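Local coordinates for protein mosquitocidal toxin (Bacillus sphaericus, PDB 2CB4) that probably transfers ADP-ribose from NAD to target proteins through this catalytic domain of a mosquito-killing bacterial toxin, at residues Q71-R83 and V124-E137. The protein carries 1 engineered substitution. Sequence-based numbering, arbitrary orientation.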
loop_
_atom_site.group_PDB
_atom_site.type_symbol
_atom_site.label_atom_id
_atom_site.label_comp_id
_atom_site.label_asym_id
_atom_site.label_seq_id
_atom_site.Cartn_x
_atom_site.Cartn_y
_atom_site.Cartn_z
ATOM N N GLN A 71 22.642 -10.659 43.141
ATOM C CA GLN A 71 23.572 -10.117 44.118
ATOM C C GLN A 71 23.472 -8.588 44.064
ATOM O O GLN A 71 23.804 -7.946 43.050
ATOM C CB GLN A 71 24.999 -10.565 43.756
ATOM C CG GLN A 71 26.057 -10.177 44.771
ATOM C CD GLN A 71 25.793 -10.804 46.105
ATOM O OE1 GLN A 71 25.303 -11.933 46.181
ATOM N NE2 GLN A 71 26.049 -10.059 47.177
ATOM N N ILE A 72 23.010 -8.005 45.154
ATOM C CA ILE A 72 22.837 -6.572 45.226
ATOM C C ILE A 72 23.841 -5.956 46.189
ATOM O O ILE A 72 23.586 -5.875 47.383
ATOM C CB ILE A 72 21.349 -6.236 45.648
ATOM C CG1 ILE A 72 20.371 -6.806 44.605
ATOM C CG2 ILE A 72 21.142 -4.721 45.835
ATOM C CD1 ILE A 72 18.981 -6.832 45.054
ATOM N N ASP A 73 24.995 -5.539 45.663
ATOM C CA ASP A 73 26.050 -4.904 46.452
ATOM C C ASP A 73 26.777 -3.892 45.563
ATOM O O ASP A 73 26.644 -3.938 44.349
ATOM C CB ASP A 73 27.036 -5.934 47.072
ATOM C CG ASP A 73 27.654 -6.883 46.053
ATOM O OD1 ASP A 73 27.711 -6.579 44.844
ATOM O OD2 ASP A 73 28.125 -7.960 46.473
ATOM N N ASN A 74 27.529 -2.976 46.173
ATOM C CA ASN A 74 28.256 -1.951 45.436
ATOM C C ASN A 74 29.079 -2.492 44.293
ATOM O O ASN A 74 29.206 -1.873 43.240
ATOM C CB ASN A 74 29.170 -1.167 46.368
ATOM C CG ASN A 74 28.401 -0.279 47.327
ATOM O OD1 ASN A 74 27.179 -0.169 47.252
ATOM N ND2 ASN A 74 29.123 0.365 48.231
ATOM N N GLU A 75 29.660 -3.647 44.534
ATOM C CA GLU A 75 30.538 -4.248 43.546
ATOM C C GLU A 75 29.827 -4.696 42.271
ATOM O O GLU A 75 30.446 -4.772 41.217
ATOM C CB GLU A 75 31.316 -5.400 44.240
ATOM C CG GLU A 75 32.475 -5.983 43.451
ATOM C CD GLU A 75 32.726 -7.446 43.796
ATOM O OE1 GLU A 75 32.430 -7.862 44.947
ATOM O OE2 GLU A 75 33.199 -8.179 42.895
ATOM N N HIS A 76 28.504 -4.953 42.365
ATOM C CA HIS A 76 27.693 -5.375 41.219
ATOM C C HIS A 76 26.687 -4.329 40.729
ATOM O O HIS A 76 25.879 -4.603 39.848
ATOM C CB HIS A 76 27.003 -6.730 41.499
ATOM C CG HIS A 76 27.981 -7.844 41.655
ATOM N ND1 HIS A 76 28.522 -8.183 42.880
ATOM C CD2 HIS A 76 28.599 -8.621 40.732
ATOM C CE1 HIS A 76 29.409 -9.147 42.703
ATOM N NE2 HIS A 76 29.479 -9.424 41.411
ATOM N N ARG A 77 26.771 -3.139 41.311
ATOM C CA ARG A 77 25.908 -2.024 40.983
ATOM C C ARG A 77 26.319 -1.412 39.638
ATOM O O ARG A 77 27.470 -0.932 39.457
ATOM C CB ARG A 77 25.986 -0.970 42.081
ATOM C CG ARG A 77 24.996 0.167 41.910
ATOM C CD ARG A 77 24.908 0.963 43.180
ATOM N NE ARG A 77 23.993 2.096 43.066
ATOM C CZ ARG A 77 24.374 3.355 42.895
ATOM N NH1 ARG A 77 25.664 3.661 42.826
ATOM N NH2 ARG A 77 23.464 4.320 42.807
ATOM N N LEU A 78 25.380 -1.454 38.697
ATOM C CA LEU A 78 25.610 -0.932 37.343
ATOM C C LEU A 78 24.768 0.325 37.089
ATOM O O LEU A 78 23.722 0.548 37.718
ATOM C CB LEU A 78 25.292 -1.994 36.293
ATOM C CG LEU A 78 26.032 -3.323 36.427
ATOM C CD1 LEU A 78 25.413 -4.344 35.469
ATOM C CD2 LEU A 78 27.510 -3.079 36.087
ATOM N N LEU A 79 25.249 1.146 36.170
ATOM C CA LEU A 79 24.580 2.389 35.820
ATOM C C LEU A 79 24.442 2.514 34.320
ATOM O O LEU A 79 25.279 2.041 33.556
ATOM C CB LEU A 79 25.399 3.598 36.327
ATOM C CG LEU A 79 25.778 3.667 37.811
ATOM C CD1 LEU A 79 26.726 4.856 37.993
ATOM C CD2 LEU A 79 24.513 3.818 38.681
ATOM N N ARG A 80 23.391 3.199 33.904
ATOM C CA ARG A 80 23.173 3.477 32.488
ATOM C C ARG A 80 22.579 4.866 32.303
ATOM O O ARG A 80 21.528 5.176 32.848
ATOM C CB ARG A 80 22.298 2.432 31.789
ATOM C CG ARG A 80 22.053 2.845 30.380
ATOM C CD ARG A 80 21.536 1.749 29.498
ATOM N NE ARG A 80 21.067 2.341 28.258
ATOM C CZ ARG A 80 21.696 2.297 27.088
ATOM N NH1 ARG A 80 22.833 1.636 26.941
ATOM N NH2 ARG A 80 21.156 2.904 26.051
ATOM N N TRP A 81 23.273 5.691 31.531
ATOM C CA TRP A 81 22.832 7.041 31.203
ATOM C C TRP A 81 21.926 6.890 29.995
ATOM O O TRP A 81 22.313 6.282 28.995
ATOM C CB TRP A 81 24.034 7.893 30.798
ATOM C CG TRP A 81 24.925 8.194 31.971
ATOM C CD1 TRP A 81 26.114 7.555 32.315
ATOM C CD2 TRP A 81 24.739 9.239 32.937
ATOM N NE1 TRP A 81 26.636 8.121 33.451
ATOM C CE2 TRP A 81 25.821 9.149 33.866
ATOM C CE3 TRP A 81 23.738 10.199 33.153
ATOM C CZ2 TRP A 81 25.945 10.023 34.960
ATOM C CZ3 TRP A 81 23.878 11.081 34.236
ATOM C CH2 TRP A 81 24.981 10.993 35.113
ATOM N N ASP A 82 20.723 7.453 30.077
ATOM C CA ASP A 82 19.771 7.333 28.972
ATOM C C ASP A 82 18.862 8.559 28.939
ATOM O O ASP A 82 18.472 9.085 30.000
ATOM C CB ASP A 82 18.928 6.030 29.118
ATOM C CG ASP A 82 18.483 5.453 27.773
ATOM O OD1 ASP A 82 17.702 6.125 27.073
ATOM O OD2 ASP A 82 18.892 4.327 27.399
ATOM N N ARG A 83 18.522 9.004 27.732
ATOM C CA ARG A 83 17.633 10.166 27.573
ATOM C C ARG A 83 16.151 9.765 27.691
ATOM O O ARG A 83 15.317 10.628 27.870
ATOM C CB ARG A 83 17.890 10.912 26.238
ATOM C CG ARG A 83 19.329 11.496 26.058
ATOM C CD ARG A 83 19.430 12.900 26.604
ATOM N NE ARG A 83 20.797 13.422 26.733
ATOM C CZ ARG A 83 21.074 14.582 27.326
ATOM N NH1 ARG A 83 20.092 15.325 27.766
ATOM N NH2 ARG A 83 22.301 15.003 27.488
ATOM N N VAL A 124 23.540 -4.041 24.854
ATOM C CA VAL A 124 23.166 -2.849 25.602
ATOM C C VAL A 124 24.281 -2.587 26.600
ATOM O O VAL A 124 24.712 -3.457 27.269
ATOM C CB VAL A 124 21.768 -3.022 26.328
ATOM C CG1 VAL A 124 21.546 -1.935 27.381
ATOM C CG2 VAL A 124 20.678 -3.023 25.321
ATOM N N SER A 125 24.788 -1.389 26.678
ATOM C CA SER A 125 25.859 -1.161 27.635
ATOM C C SER A 125 25.414 -0.638 28.976
ATOM O O SER A 125 24.398 0.015 29.102
ATOM C CB SER A 125 26.864 -0.137 27.061
ATOM O OG SER A 125 27.650 -0.794 26.093
ATOM N N THR A 126 26.269 -0.832 29.959
ATOM C CA THR A 126 26.103 -0.262 31.306
ATOM C C THR A 126 27.555 0.061 31.723
ATOM O O THR A 126 28.504 -0.364 31.111
ATOM C CB THR A 126 25.384 -1.207 32.295
ATOM O OG1 THR A 126 26.199 -2.362 32.458
ATOM C CG2 THR A 126 23.972 -1.672 31.700
ATOM N N THR A 127 27.720 0.879 32.749
ATOM C CA THR A 127 29.021 1.233 33.260
ATOM C C THR A 127 28.942 0.966 34.771
ATOM O O THR A 127 27.886 1.060 35.376
ATOM C CB THR A 127 29.424 2.717 32.912
ATOM O OG1 THR A 127 30.773 2.964 33.333
ATOM C CG2 THR A 127 28.510 3.733 33.597
ATOM N N ARG A 128 30.066 0.617 35.375
ATOM C CA ARG A 128 30.082 0.325 36.806
ATOM C C ARG A 128 29.999 1.541 37.683
ATOM O O ARG A 128 30.608 2.560 37.384
ATOM C CB ARG A 128 31.350 -0.454 37.174
ATOM C CG ARG A 128 31.595 -1.706 36.320
ATOM C CD ARG A 128 32.789 -2.487 36.826
ATOM N NE ARG A 128 32.533 -3.038 38.148
ATOM C CZ ARG A 128 33.459 -3.257 39.078
ATOM N NH1 ARG A 128 34.727 -2.975 38.838
ATOM N NH2 ARG A 128 33.110 -3.760 40.258
ATOM N N ALA A 129 29.269 1.414 38.799
ATOM C CA ALA A 129 29.214 2.481 39.788
ATOM C C ALA A 129 30.666 2.537 40.376
ATOM O O ALA A 129 31.362 1.510 40.465
ATOM C CB ALA A 129 28.196 2.146 40.866
ATOM N N ARG A 130 31.135 3.729 40.729
ATOM C CA ARG A 130 32.488 3.893 41.238
ATOM C C ARG A 130 32.520 4.306 42.693
ATOM O O ARG A 130 31.731 5.140 43.140
ATOM C CB ARG A 130 33.244 4.920 40.417
ATOM C CG ARG A 130 33.561 4.490 39.024
ATOM C CD ARG A 130 34.169 5.678 38.310
ATOM N NE ARG A 130 35.597 5.754 38.570
ATOM C CZ ARG A 130 36.246 6.800 39.079
ATOM N NH1 ARG A 130 35.645 7.937 39.392
ATOM N NH2 ARG A 130 37.549 6.706 39.244
ATOM N N TYR A 131 33.459 3.717 43.430
ATOM C CA TYR A 131 33.592 3.985 44.864
ATOM C C TYR A 131 35.014 4.293 45.238
ATOM O O TYR A 131 35.941 3.834 44.579
ATOM C CB TYR A 131 33.090 2.758 45.649
ATOM C CG TYR A 131 31.618 2.531 45.426
ATOM C CD1 TYR A 131 30.666 3.193 46.217
ATOM C CD2 TYR A 131 31.170 1.755 44.371
ATOM C CE1 TYR A 131 29.309 3.048 45.974
ATOM C CE2 TYR A 131 29.798 1.592 44.121
ATOM C CZ TYR A 131 28.887 2.258 44.912
ATOM O OH TYR A 131 27.549 2.099 44.685
ATOM N N ASN A 132 35.197 5.082 46.289
ATOM C CA ASN A 132 36.563 5.354 46.761
ATOM C C ASN A 132 36.956 4.223 47.749
ATOM O O ASN A 132 36.234 3.218 47.899
ATOM C CB ASN A 132 36.741 6.764 47.361
ATOM C CG ASN A 132 36.013 6.949 48.646
ATOM O OD1 ASN A 132 35.462 6.000 49.215
ATOM N ND2 ASN A 132 35.929 8.196 49.090
ATOM N N ASN A 133 38.116 4.341 48.415
ATOM C CA ASN A 133 38.534 3.252 49.346
ATOM C C ASN A 133 37.679 3.080 50.609
ATOM O O ASN A 133 37.531 1.967 51.156
ATOM C CB ASN A 133 40.063 3.196 49.546
ATOM C CG ASN A 133 40.767 2.746 48.266
ATOM O OD1 ASN A 133 40.162 2.067 47.425
ATOM N ND2 ASN A 133 42.041 3.152 48.112
ATOM N N LEU A 134 37.023 4.171 50.987
ATOM C CA LEU A 134 36.137 4.133 52.133
ATOM C C LEU A 134 34.795 3.554 51.721
ATOM O O LEU A 134 33.868 3.513 52.538
ATOM C CB LEU A 134 35.896 5.545 52.643
ATOM C CG LEU A 134 37.157 6.288 53.072
ATOM C CD1 LEU A 134 36.802 7.712 53.491
ATOM C CD2 LEU A 134 37.761 5.541 54.230
ATOM N N GLY A 135 34.673 3.163 50.448
ATOM C CA GLY A 135 33.412 2.602 49.926
ATOM C C GLY A 135 32.316 3.661 49.673
ATOM O O GLY A 135 31.124 3.337 49.610
ATOM N N LEU A 136 32.725 4.918 49.557
ATOM C CA LEU A 136 31.807 6.020 49.277
ATOM C C LEU A 136 31.776 6.229 47.747
ATOM O O LEU A 136 32.817 6.108 47.071
ATOM C CB LEU A 136 32.307 7.303 49.946
ATOM C CG LEU A 136 32.361 7.293 51.479
ATOM C CD1 LEU A 136 32.752 8.662 52.013
ATOM C CD2 LEU A 136 31.025 6.893 52.020
ATOM N N GLU A 137 30.598 6.538 47.210
ATOM C CA GLU A 137 30.446 6.747 45.767
ATOM C C GLU A 137 31.134 7.993 45.231
ATOM O O GLU A 137 31.013 9.095 45.797
ATOM C CB GLU A 137 28.969 6.759 45.338
ATOM C CG GLU A 137 28.791 6.495 43.859
ATOM C CD GLU A 137 27.349 6.458 43.389
ATOM O OE1 GLU A 137 26.437 6.793 44.164
ATOM O OE2 GLU A 137 27.135 6.112 42.216
HETATM O O HOH W 1 30.933 -1.051 41.320
HETATM O O HOH W 2 29.750 -2.900 39.000
HETATM O O HOH W 3 24.003 7.263 43.465
HETATM O O HOH W 4 24.241 0.459 24.596
#
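The carbonyl O of Ser125 receives NH1 of Arg80 at 3.1 Å, the oxygen lying in the guanidinium plane; the same arginine grips Asp82 OD2 side-on with NE and NH2 and has a further salt bridge to Asp256. Ser125 OG hydrogen-bonds OE1 of the engineered Gln180. The Leu78 methyls lie against Thr126 OG1, whose polar partner is Ile181; Leu78 also touches Ile181 and Phe183, and Thr126 touches Phe183. The backbones pair through Leu79 N to Thr127 O and Thr127 N to Leu79 O, both 2.8 Å. Arg128, its chain bent at chi3 (66°), swings back so that NH2 meets the Glu75 O on a lone pair. Ala129 N bonds to Arg77 O at 3.0 Å, and its methyl lies along the Arg77 chain and against Leu79 CG. The Tyr131 ring carries the Asn74 amide flat on one face, the planes 5° apart, while its OH takes a weak bond from Arg77 NH1. Glu137 OE2 meets Arg77 NH1 at 2.9 Å, approached from above the carboxylate plane; with Glu155 at NE, it would balance this buried charge. Arg80 held to the Ser125-Thr126-Thr127 strand, beside Glu178 and Gln180 (naturally glutamate), is consistent with the NAD-binding catalytic site of R-S-E ADP-ribosyltransferases.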